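Local coordinates for 6-aminohexanoate-dimer hydrolase (Bacillus anthracis, PDB 4GB7), which is a putative 6-aminohexanoate-dimer hydrolase of the beta-lactamase family, probably cleaving the amide bond of nylon-type dimers, at residues 144-149 with 259-264. Numbering follows the deposited sequence.
Sequences VFTGAI and WIIRTI
I261 of helix 251-265 sends its CD1 methyl between T146 and I149, one turn apart on helix 143-155. The side chains of I149 and I261 cross at about a right angle, and CG2 and CB of I149 both sit 3.8 Å from I261 CD1, with CG2 as the methyl that leads. With that methyl anti to the backbone N (chi1 -62° for CG1), CG2 also lies over the other branches of I261, coming within 4.0 Å of I261 CG2. T146 crosses I261 obliquely, its CG2 methyl 4.0 Å from I261 CD1. The carbonyl T146 O is 3.8 Å from I261 CD1, a van der Waals approach. I261 reaches this far because its chain is extended (chi2 170°), and isoleucine suits the place by offering both a long arm and a second methyl near the backbone. Threonine gives T146 a small methyl for a site also lined by L257, A258 and L269, while V273 of helix 269-278 adds to the apolar surroundings of I149. Helix 143-155 starts at the lysine of a likely SxxK motif, S140 and K143, as in serine beta-lactamases. No hydrogen bond crosses between the two segments; dispersion and the burial of methyl groups therefore join this helix to its neighbour.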
# COMPACT_ATOMS: atom_id res chain seq x y z
N VAL A 144 3.34 2.24 -3.17
CA VAL A 144 4.20 3.42 -2.99
C VAL A 144 5.70 3.06 -3.08
O VAL A 144 6.49 3.89 -3.43
CB VAL A 144 3.85 4.23 -1.74
CG1 VAL A 144 2.42 4.76 -1.86
CG2 VAL A 144 4.10 3.45 -0.43
N PHE A 145 6.04 1.82 -2.80
CA PHE A 145 7.42 1.32 -2.92
C PHE A 145 7.82 1.20 -4.35
O PHE A 145 8.92 1.62 -4.70
CB PHE A 145 7.58 0.03 -2.13
CG PHE A 145 7.47 0.26 -0.64
CD1 PHE A 145 8.56 0.62 0.09
CD2 PHE A 145 6.26 0.14 -0.01
CE1 PHE A 145 8.46 0.89 1.43
CE2 PHE A 145 6.13 0.39 1.32
CZ PHE A 145 7.23 0.77 2.05
N THR A 146 6.96 0.60 -5.18
CA THR A 146 7.17 0.59 -6.62
C THR A 146 7.26 1.99 -7.17
O THR A 146 8.18 2.31 -7.95
CB THR A 146 6.11 -0.25 -7.34
OG1 THR A 146 6.33 -1.63 -7.01
CG2 THR A 146 6.15 -0.08 -8.87
N GLY A 147 6.35 2.86 -6.78
CA GLY A 147 6.37 4.27 -7.22
C GLY A 147 7.68 4.99 -6.88
O GLY A 147 8.27 5.69 -7.69
N ALA A 148 8.14 4.80 -5.65
CA ALA A 148 9.36 5.44 -5.17
C ALA A 148 10.57 5.02 -5.99
O ALA A 148 11.41 5.87 -6.31
CB ALA A 148 9.58 5.11 -3.71
N ILE A 149 10.66 3.72 -6.30
CA ILE A 149 11.79 3.17 -7.07
C ILE A 149 11.71 3.65 -8.51
O ILE A 149 12.76 3.99 -9.11
CB ILE A 149 11.93 1.62 -6.97
CG1 ILE A 149 12.18 1.25 -5.48
CG2 ILE A 149 13.04 1.08 -7.89
CD1 ILE A 149 11.94 -0.21 -5.13
N TRP A 259 7.65 -4.70 -13.29
CA TRP A 259 8.31 -5.44 -14.34
C TRP A 259 9.41 -4.61 -14.96
O TRP A 259 10.50 -5.09 -15.18
CB TRP A 259 7.28 -5.90 -15.38
CG TRP A 259 7.71 -6.95 -16.35
CD1 TRP A 259 8.97 -7.56 -16.51
CD2 TRP A 259 6.84 -7.61 -17.30
NE1 TRP A 259 8.92 -8.53 -17.49
CE2 TRP A 259 7.67 -8.58 -18.03
CE3 TRP A 259 5.50 -7.49 -17.62
CZ2 TRP A 259 7.13 -9.40 -19.01
CZ3 TRP A 259 4.97 -8.31 -18.61
CH2 TRP A 259 5.77 -9.23 -19.30
N ILE A 260 9.16 -3.32 -15.14
CA ILE A 260 10.18 -2.41 -15.62
C ILE A 260 11.36 -2.33 -14.65
O ILE A 260 12.53 -2.43 -15.06
CB ILE A 260 9.60 -1.01 -15.87
CG1 ILE A 260 8.57 -1.07 -17.01
CG2 ILE A 260 10.69 0.01 -16.20
CD1 ILE A 260 7.74 0.17 -17.18
N ILE A 261 11.08 -2.19 -13.36
CA ILE A 261 12.15 -2.19 -12.35
C ILE A 261 13.05 -3.42 -12.52
O ILE A 261 14.30 -3.31 -12.53
CB ILE A 261 11.58 -2.12 -10.92
CG1 ILE A 261 10.89 -0.76 -10.69
CG2 ILE A 261 12.67 -2.33 -9.86
CD1 ILE A 261 10.08 -0.67 -9.42
N ARG A 262 12.43 -4.59 -12.59
CA ARG A 262 13.18 -5.84 -12.64
C ARG A 262 14.01 -5.91 -13.91
O ARG A 262 15.17 -6.28 -13.88
CB ARG A 262 12.25 -7.03 -12.56
CG ARG A 262 11.46 -7.20 -11.26
CD ARG A 262 10.43 -8.30 -11.37
NE ARG A 262 9.53 -8.30 -10.22
CZ ARG A 262 8.25 -7.94 -10.23
NH1 ARG A 262 7.59 -7.71 -11.37
NH2 ARG A 262 7.55 -7.96 -9.11
N THR A 263 13.41 -5.54 -15.02
CA THR A 263 14.10 -5.58 -16.29
C THR A 263 15.28 -4.63 -16.36
O THR A 263 16.39 -5.02 -16.82
CB THR A 263 13.13 -5.30 -17.44
OG1 THR A 263 12.13 -6.32 -17.46
CG2 THR A 263 13.85 -5.32 -18.81
N ILE A 264 15.03 -3.38 -15.97
CA ILE A 264 16.13 -2.35 -15.93
C ILE A 264 17.30 -2.72 -15.00
O ILE A 264 18.46 -2.61 -15.36
CB ILE A 264 15.59 -0.95 -15.62
CG1 ILE A 264 14.68 -0.45 -16.76
CG2 ILE A 264 16.71 0.04 -15.27
CD1 ILE A 264 15.39 0.01 -18.01